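Local atomic coordinates of alpha-L-arabinosidase (Xanthomonas axonopodis pv. citri, PDB entry 6D25), a protein that probably hydrolyses alpha-L-arabinofuranosyl side groups of arabinoxylans as a GH51 arabinofuranosidase, coping even with internal di-substitutions. Residues Val31-Val37 against Leu410-Thr416; Leu350-Leu354 against Leu445-Asp449; Asp357-Gln361 against Val429-Ala433. One frame throughout, in Å; residues are numbered along the deposited sequence.

Interaction 1 of 3, residues Val31-Val37 against Leu410-Thr416; sequences VNGTLRV and LPLQLQT
Leu35 and Leu410 lean across one another at a slant, the CD1 methyl of Leu35 lying 4.0 Å from CB of Leu410. With its CG anti to the backbone N (chi1 175°), Leu35 carries CD1 past its own cross-strand partner, to 3.5 Å from the carbonyl O of Pro411. The partner, Leu412, instead brings CD1 alongside CB of Leu35. At the far end Val31 and Thr416 run side by side in the same direction, CG2 of Val31 being 3.7 Å from OG1 of Thr416. These side chains hang on two antiparallel strands of the beta-rich C-terminal domain, where residues 31-36, from the start of the chain, are inserted between strands 407-421 and 454-461. Asn32 and Gln415, like Thr34 and Gln413, form hydrogen-bonded pairs; Gln415 N reaches Asn32 O at 2.7 Å, almost straight (173°). Between them Gly33 faces Leu414 as a non-hydrogen-bonded pair, and CD2 of Leu414 lies 4.1 Å from CA of Gly33. Leu35 and Leu412 turn to the same side as Leu414, Leu35 packing there on Ala433 and Ile443. Thr34 and Gln415 occupy the other, more polar face, where a water bound to Thr34 OG1 accepts from Gln415 NE2 at 2.6 Å.

Interaction 2 of 3, residues Leu350-Leu354 against Leu445-Asp449; sequences LVASL and LTNLD
Three apolar side chains, Leu350, Leu354 and Leu448, surround the methyl of Thr446 and supply most of this buried contact. Thr446 holds its CG2 anti to the backbone N, and Leu350 slants across it, bringing CD2 of Leu350 to 3.5 Å from CG2 of Thr446. CD2 of Leu350 also lies 3.6 Å from the carbonyl O of Asn447 and reaches CA of Leu448. Leu354, one turn further along the helix, crosses Thr446 at about a right angle, with its CD2 towards CG2. Its other partner is Leu448: the two leucines meet tip to tip, CD1 of Leu354 at 4.0 Å from CD2 of Leu448. This is helix-on-sheet packing at an interdomain seam, in which helix 346-361, the last long helix before the final strand of the catalytic (beta/alpha)8 barrel, lies against the C-terminal beta domain; Trp288 and Leu292 of helix 285-312 and Ile514 of strand 513-519 continue the apolar layer around Leu350. The polar chemistry is narrower. Ser353 OG and Thr446 OG1 share a hydrogen bond of 2.9 Å in which either may donate, and Leu350 O, 3.1 Å from Ser353 OG, may compete for the serine proton. At the end of the strand an Asx turn forms: Asn447 OD1 accepts from Asp449 N at 3.0 Å, while Asn447 ND2 is bound by the carbonyls of Ala452 and Leu509.

Interaction 3 of 3, residues Asp357-Gln361 against Val429-Ala433; sequences DIFSQ and VHGSA
Asp357 sets its CG anti to the carbonyl carbon, and His430 swings its ring anti to its own backbone N (chi1 -162°), bringing carboxylate and imidazole past each other in opposite directions and nearly coplanar, their planes 10° apart. His430 ND1 donates to Asp357 OD2 at 2.9 Å, almost straight (166°), with the oxygen in the ring plane and receiving the proton on its anti lone pair. The CB of Asp357 also lies in that plane, at the ring edge and 3.4 Å from CE1 of His430. Such a bond would be expected to hold the ring's rotation and to favour a proton on ND1. The other oxygen, Asp357 OD1, accepts from Ser432 OG at 2.7 Å, but from well above the carboxylate plane; Tyr401 OH is a second partner of OD1, and Tyr404 OH also bonds Ser432 OG. Both carboxylate oxygens of this buried aspartate are therefore satisfied by hydrogen bonds. Within the helix segment, Asp357 O takes bonds from Ser360 OG and from Gln361 N. Two waters extend the junction to Ala433: one donates both to Ser360 OG and to Ala433 O, each at 2.8 Å, and the other accepts from Gln361 NE2 and from Ala433 N. Ile358 adds a light van der Waals contact, its CG1 near CE1 of His430. Helix 346-361 of the (beta/alpha)8 barrel is thus joined to strand 424-435 of the C-terminal beta domain, a polar part of the domain interface in this two-domain GH51 architecture.

One contact lies within the beta domain and two lie at its seam with the barrel. Interaction 1 lies farthest out, its centre about 26 Å from the chain centre, partly open to solvent, and is held chiefly by backbone bonds between strands. Interactions 2 and 3, each centred about 16 Å from that point, set successive parts of helix 346-361 against neighbouring strands of the same sheet; interaction 2 is wholly buried and mostly aliphatic, whereas interaction 3 relies on a carboxylate, an imidazole, hydroxyls and waters. They meet directly, Leu354 CD2 packing on His430 CB at 3.6 Å. Strand 424-435 also ties interaction 3 to interaction 1, where Leu35 CD1 lies 3.4 Å from Ala433 CB.

Interaction 1 of 3, residues Val31-Val37 against Leu410-Thr416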
loop_
_atom_site.group_PDB
_atom_site.type_symbol
_atom_site.label_atom_id
_atom_site.label_comp_id
_atom_site.label_asym_id
_atom_site.label_seq_id
_atom_site.Cartn_x
_atom_site.Cartn_y
_atom_site.Cartn_z
ATOM N N VAL A 31 -33.340 -2.895 46.602
ATOM C CA VAL A 31 -32.515 -1.935 45.865
ATOM C C VAL A 31 -33.150 -0.551 46.063
ATOM O O VAL A 31 -34.370 -0.393 45.882
ATOM C CB VAL A 31 -32.447 -2.314 44.370
ATOM C CG1 VAL A 31 -31.666 -1.325 43.531
ATOM C CG2 VAL A 31 -31.856 -3.683 44.163
ATOM N N ASN A 32 -32.326 0.444 46.369
ATOM C CA ASN A 32 -32.754 1.829 46.520
ATOM C C ASN A 32 -32.079 2.646 45.422
ATOM O O ASN A 32 -30.954 2.370 45.058
ATOM C CB ASN A 32 -32.382 2.425 47.883
ATOM C CG ASN A 32 -33.091 1.705 49.016
ATOM O OD1 ASN A 32 -34.311 1.564 48.978
ATOM N ND2 ASN A 32 -32.348 1.177 49.984
ATOM N N GLY A 33 -32.738 3.658 44.924
ATOM C CA GLY A 33 -32.120 4.472 43.884
ATOM C C GLY A 33 -32.669 5.892 43.864
ATOM O O GLY A 33 -33.650 6.204 44.541
ATOM N N THR A 34 -32.010 6.714 43.048
ATOM C CA THR A 34 -32.383 8.100 42.869
ATOM C C THR A 34 -32.361 8.433 41.375
ATOM O O THR A 34 -31.371 8.130 40.693
ATOM C CB THR A 34 -31.434 9.022 43.649
ATOM O OG1 THR A 34 -31.502 8.637 45.019
ATOM C CG2 THR A 34 -31.833 10.477 43.577
ATOM N N LEU A 35 -33.443 9.036 40.902
ATOM C CA LEU A 35 -33.577 9.467 39.510
ATOM C C LEU A 35 -33.634 10.996 39.490
ATOM O O LEU A 35 -34.505 11.614 40.156
ATOM C CB LEU A 35 -34.864 8.893 38.920
ATOM C CG LEU A 35 -35.201 9.365 37.495
ATOM C CD1 LEU A 35 -34.096 9.013 36.528
ATOM C CD2 LEU A 35 -36.552 8.839 37.031
ATOM N N ARG A 36 -32.716 11.600 38.756
ATOM C CA ARG A 36 -32.606 13.065 38.702
ATOM C C ARG A 36 -33.182 13.569 37.368
ATOM O O ARG A 36 -32.466 13.867 36.462
ATOM C CB ARG A 36 -31.149 13.493 38.899
ATOM C CG ARG A 36 -30.514 13.053 40.215
ATOM C CD ARG A 36 -31.289 13.467 41.445
ATOM N NE ARG A 36 -31.457 14.883 41.544
ATOM C CZ ARG A 36 -30.735 15.686 42.309
ATOM N NH1 ARG A 36 -29.661 15.200 42.945
ATOM N NH2 ARG A 36 -31.072 16.972 42.397
ATOM N N VAL A 37 -34.496 13.715 37.314
ATOM C CA VAL A 37 -35.159 14.299 36.150
ATOM C C VAL A 37 -34.742 15.778 36.034
ATOM O O VAL A 37 -34.702 16.302 34.964
ATOM C CB VAL A 37 -36.688 14.146 36.220
ATOM C CG1 VAL A 37 -37.389 14.769 35.015
ATOM C CG2 VAL A 37 -37.092 12.689 36.397
ATOM N N LEU A 410 -30.925 10.811 31.729
ATOM C CA LEU A 410 -31.173 11.240 33.086
ATOM C C LEU A 410 -30.347 10.376 34.055
ATOM O O LEU A 410 -30.308 9.143 33.922
ATOM C CB LEU A 410 -32.654 11.105 33.439
ATOM C CG LEU A 410 -33.620 11.857 32.525
ATOM C CD1 LEU A 410 -35.044 11.546 32.922
ATOM C CD2 LEU A 410 -33.390 13.359 32.520
ATOM N N PRO A 411 -29.700 11.013 35.040
ATOM C CA PRO A 411 -28.905 10.247 36.018
ATOM C C PRO A 411 -29.807 9.329 36.828
ATOM O O PRO A 411 -30.801 9.806 37.391
ATOM C CB PRO A 411 -28.231 11.287 36.923
ATOM C CG PRO A 411 -28.188 12.536 36.005
ATOM C CD PRO A 411 -29.438 12.452 35.171
ATOM N N LEU A 412 -29.471 8.062 36.868
ATOM C CA LEU A 412 -30.143 7.069 37.723
ATOM C C LEU A 412 -29.054 6.375 38.541
ATOM O O LEU A 412 -28.232 5.691 37.970
ATOM C CB LEU A 412 -30.938 6.069 36.880
ATOM C CG LEU A 412 -31.590 4.930 37.691
ATOM C CD1 LEU A 412 -32.729 5.426 38.581
ATOM C CD2 LEU A 412 -32.173 3.876 36.767
ATOM N N GLN A 413 -29.038 6.577 39.844
ATOM C CA GLN A 413 -28.062 5.931 40.733
ATOM C C GLN A 413 -28.768 4.808 41.492
ATOM O O GLN A 413 -29.792 5.075 42.091
ATOM C CB GLN A 413 -27.502 6.946 41.747
ATOM C CG GLN A 413 -26.106 6.565 42.257
ATOM C CD GLN A 413 -25.788 6.914 43.704
ATOM O OE1 GLN A 413 -26.225 7.933 44.253
ATOM N NE2 GLN A 413 -25.010 6.047 44.344
ATOM N N LEU A 414 -28.290 3.582 41.405
ATOM C CA LEU A 414 -28.910 2.452 42.136
ATOM C C LEU A 414 -27.937 1.979 43.208
ATOM O O LEU A 414 -26.787 1.796 42.903
ATOM C CB LEU A 414 -29.235 1.301 41.181
ATOM C CG LEU A 414 -30.242 1.607 40.084
ATOM C CD1 LEU A 414 -30.435 0.430 39.195
ATOM C CD2 LEU A 414 -31.572 2.010 40.673
ATOM N N GLN A 415 -28.430 1.736 44.397
ATOM C CA GLN A 415 -27.679 1.058 45.442
ATOM C C GLN A 415 -28.209 -0.375 45.542
ATOM O O GLN A 415 -29.306 -0.594 46.001
ATOM C CB GLN A 415 -27.771 1.801 46.773
ATOM C CG GLN A 415 -26.870 3.035 46.741
ATOM C CD GLN A 415 -27.648 4.324 46.655
ATOM O OE1 GLN A 415 -28.474 4.580 47.529
ATOM N NE2 GLN A 415 -27.377 5.150 45.636
ATOM N N THR A 416 -27.434 -1.286 44.995
ATOM C CA THR A 416 -27.848 -2.660 44.749
ATOM C C THR A 416 -26.837 -3.572 45.443
ATOM O O THR A 416 -25.643 -3.308 45.384
ATOM C CB THR A 416 -27.961 -2.979 43.244
ATOM O OG1 THR A 416 -28.333 -4.345 43.122
ATOM C CG2 THR A 416 -26.704 -2.753 42.442
HETATM O O HOH W 1 -29.590 6.413 45.496
#

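Interaction 2 of 3, residues Leu350-Leu354 against Leu445-Asp449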
loop_
_atom_site.group_PDB
_atom_site.type_symbol
_atom_site.label_atom_id
_atom_site.label_comp_id
_atom_site.label_asym_id
_atom_site.label_seq_id
_atom_site.Cartn_x
_atom_site.Cartn_y
_atom_site.Cartn_z
ATOM N N LEU A 350 -31.144 -9.878 28.156
ATOM C CA LEU A 350 -30.470 -9.129 29.229
ATOM C C LEU A 350 -29.140 -8.538 28.748
ATOM O O LEU A 350 -28.766 -7.431 29.181
ATOM C CB LEU A 350 -30.289 -10.017 30.471
ATOM C CG LEU A 350 -31.462 -9.948 31.451
ATOM C CD1 LEU A 350 -32.660 -10.756 30.969
ATOM C CD2 LEU A 350 -31.077 -10.395 32.822
ATOM N N VAL A 351 -28.397 -9.278 27.912
ATOM C CA VAL A 351 -27.181 -8.736 27.354
ATOM C C VAL A 351 -27.491 -7.408 26.654
ATOM O O VAL A 351 -26.794 -6.404 26.867
ATOM C CB VAL A 351 -26.462 -9.724 26.413
ATOM C CG1 VAL A 351 -25.448 -9.040 25.528
ATOM C CG2 VAL A 351 -25.806 -10.839 27.213
ATOM N N ALA A 352 -28.535 -7.384 25.833
ATOM C CA ALA A 352 -28.876 -6.144 25.119
ATOM C C ALA A 352 -29.269 -5.030 26.093
ATOM O O ALA A 352 -28.807 -3.896 25.931
ATOM C CB ALA A 352 -29.961 -6.422 24.106
ATOM N N SER A 353 -30.111 -5.309 27.106
ATOM C CA SER A 353 -30.557 -4.232 28.002
ATOM C C SER A 353 -29.365 -3.672 28.781
ATOM O O SER A 353 -29.262 -2.435 28.936
ATOM C CB SER A 353 -31.687 -4.632 28.939
ATOM O OG SER A 353 -31.248 -5.634 29.829
ATOM N N LEU A 354 -28.451 -4.518 29.183
ATOM C CA LEU A 354 -27.300 -4.027 29.966
ATOM C C LEU A 354 -26.393 -3.137 29.106
ATOM O O LEU A 354 -25.880 -2.118 29.578
ATOM C CB LEU A 354 -26.532 -5.204 30.553
ATOM C CG LEU A 354 -27.294 -6.072 31.546
ATOM C CD1 LEU A 354 -26.474 -7.293 31.902
ATOM C CD2 LEU A 354 -27.637 -5.288 32.782
ATOM N N LEU A 445 -35.149 -1.153 33.976
ATOM C CA LEU A 445 -34.518 -1.912 35.049
ATOM C C LEU A 445 -34.388 -3.381 34.604
ATOM O O LEU A 445 -35.345 -3.947 34.022
ATOM C CB LEU A 445 -35.384 -1.841 36.312
ATOM C CG LEU A 445 -35.533 -0.463 36.961
ATOM C CD1 LEU A 445 -36.620 -0.514 38.021
ATOM C CD2 LEU A 445 -34.210 0.027 37.576
ATOM N N THR A 446 -33.268 -3.981 34.942
ATOM C CA THR A 446 -32.978 -5.361 34.685
ATOM C C THR A 446 -32.589 -6.047 35.997
ATOM O O THR A 446 -31.711 -5.548 36.723
ATOM C CB THR A 446 -31.815 -5.496 33.696
ATOM O OG1 THR A 446 -32.229 -4.923 32.453
ATOM C CG2 THR A 446 -31.415 -6.931 33.472
ATOM N N ASN A 447 -33.242 -7.167 36.284
ATOM C CA ASN A 447 -32.876 -8.028 37.420
ATOM C C ASN A 447 -32.025 -9.169 36.850
ATOM O O ASN A 447 -32.543 -10.033 36.129
ATOM C CB ASN A 447 -34.117 -8.570 38.130
ATOM C CG ASN A 447 -33.827 -9.357 39.401
ATOM O OD1 ASN A 447 -32.650 -9.719 39.646
ATOM N ND2 ASN A 447 -34.883 -9.600 40.206
ATOM N N LEU A 448 -30.742 -9.172 37.182
ATOM C CA LEU A 448 -29.759 -10.128 36.640
ATOM C C LEU A 448 -29.844 -11.466 37.365
ATOM O O LEU A 448 -29.302 -12.442 36.865
ATOM C CB LEU A 448 -28.338 -9.568 36.801
ATOM C CG LEU A 448 -27.941 -8.394 35.889
ATOM C CD1 LEU A 448 -28.527 -7.079 36.364
ATOM C CD2 LEU A 448 -26.423 -8.281 35.793
ATOM N N ASP A 449 -30.461 -11.518 38.528
ATOM C CA ASP A 449 -30.478 -12.738 39.342
ATOM C C ASP A 449 -31.351 -13.785 38.623
ATOM O O ASP A 449 -32.489 -13.504 38.242
ATOM C CB ASP A 449 -30.981 -12.445 40.762
ATOM C CG ASP A 449 -30.633 -13.523 41.769
ATOM O OD1 ASP A 449 -30.986 -14.707 41.491
ATOM O OD2 ASP A 449 -30.016 -13.169 42.833
#

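Interaction 3 of 3, residues Asp357-Gln361 against Val429-Ala433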
loop_
_atom_site.group_PDB
_atom_site.type_symbol
_atom_site.label_atom_id
_atom_site.label_comp_id
_atom_site.label_asym_id
_atom_site.label_seq_id
_atom_site.Cartn_x
_atom_site.Cartn_y
_atom_site.Cartn_z
ATOM N N ASP A 357 -28.047 0.259 28.605
ATOM C CA ASP A 357 -27.868 1.031 29.840
ATOM C C ASP A 357 -26.476 1.672 29.823
ATOM O O ASP A 357 -26.325 2.882 30.049
ATOM C CB ASP A 357 -28.047 0.162 31.083
ATOM C CG ASP A 357 -29.454 -0.375 31.354
ATOM O OD1 ASP A 357 -30.446 0.119 30.707
ATOM O OD2 ASP A 357 -29.563 -1.327 32.236
ATOM N N ILE A 358 -25.461 0.850 29.519
ATOM C CA ILE A 358 -24.076 1.314 29.580
ATOM C C ILE A 358 -23.823 2.405 28.528
ATOM O O ILE A 358 -23.231 3.455 28.805
ATOM C CB ILE A 358 -23.126 0.124 29.453
ATOM C CG1 ILE A 358 -23.125 -0.738 30.719
ATOM C CG2 ILE A 358 -21.703 0.571 29.073
ATOM C CD1 ILE A 358 -22.517 -2.118 30.484
ATOM N N PHE A 359 -24.259 2.169 27.295
ATOM C CA PHE A 359 -24.035 3.166 26.240
ATOM C C PHE A 359 -24.669 4.498 26.637
ATOM O O PHE A 359 -24.046 5.585 26.428
ATOM C CB PHE A 359 -24.640 2.737 24.908
ATOM C CG PHE A 359 -24.142 1.453 24.305
ATOM C CD1 PHE A 359 -22.878 0.984 24.551
ATOM C CD2 PHE A 359 -24.929 0.759 23.395
ATOM C CE1 PHE A 359 -22.423 -0.207 23.987
ATOM C CE2 PHE A 359 -24.476 -0.403 22.805
ATOM C CZ PHE A 359 -23.236 -0.895 23.118
ATOM N N SER A 360 -25.886 4.435 27.193
ATOM C CA SER A 360 -26.610 5.657 27.519
ATOM C C SER A 360 -25.912 6.427 28.655
ATOM O O SER A 360 -26.078 7.667 28.757
ATOM C CB SER A 360 -28.055 5.343 27.831
ATOM O OG SER A 360 -28.227 4.851 29.153
ATOM N N GLN A 361 -25.123 5.733 29.500
ATOM C CA GLN A 361 -24.354 6.364 30.567
ATOM C C GLN A 361 -23.104 7.071 30.011
ATOM O O GLN A 361 -22.437 7.814 30.749
ATOM C CB GLN A 361 -23.875 5.347 31.616
ATOM C CG GLN A 361 -24.963 4.585 32.315
ATOM C CD GLN A 361 -26.075 5.511 32.756
ATOM O OE1 GLN A 361 -25.874 6.336 33.669
ATOM N NE2 GLN A 361 -27.220 5.428 32.055
ATOM N N VAL A 429 -29.254 -5.656 40.295
ATOM C CA VAL A 429 -30.120 -4.862 39.428
ATOM C C VAL A 429 -29.288 -3.767 38.777
ATOM O O VAL A 429 -28.381 -3.178 39.389
ATOM C CB VAL A 429 -31.303 -4.265 40.214
ATOM C CG1 VAL A 429 -32.154 -3.312 39.374
ATOM C CG2 VAL A 429 -32.191 -5.368 40.806
ATOM N N HIS A 430 -29.615 -3.536 37.516
ATOM C CA HIS A 430 -28.960 -2.545 36.691
ATOM C C HIS A 430 -30.050 -1.763 35.955
ATOM O O HIS A 430 -31.120 -2.305 35.695
ATOM C CB HIS A 430 -28.056 -3.275 35.681
ATOM C CG HIS A 430 -27.002 -2.441 35.049
ATOM N ND1 HIS A 430 -27.247 -1.660 33.921
ATOM C CD2 HIS A 430 -25.687 -2.317 35.330
ATOM C CE1 HIS A 430 -26.115 -1.085 33.552
ATOM N NE2 HIS A 430 -25.142 -1.450 34.397
ATOM N N GLY A 431 -29.793 -0.494 35.628
ATOM C CA GLY A 431 -30.858 0.276 34.963
ATOM C C GLY A 431 -30.343 1.558 34.344
ATOM O O GLY A 431 -29.149 1.835 34.414
ATOM N N SER A 432 -31.247 2.301 33.721
ATOM C CA SER A 432 -30.933 3.582 33.147
ATOM C C SER A 432 -32.258 4.331 32.973
ATOM O O SER A 432 -33.331 3.750 33.147
ATOM C CB SER A 432 -30.201 3.426 31.813
ATOM O OG SER A 432 -31.038 2.777 30.863
ATOM N N ALA A 433 -32.190 5.623 32.640
ATOM C CA ALA A 433 -33.401 6.405 32.452
ATOM C C ALA A 433 -33.151 7.496 31.399
ATOM O O ALA A 433 -32.000 7.948 31.229
ATOM C CB ALA A 433 -33.843 6.977 33.768
HETATM O O HOH W 2 -29.632 7.120 30.088
HETATM O O HOH W 3 -29.500 6.688 33.306
#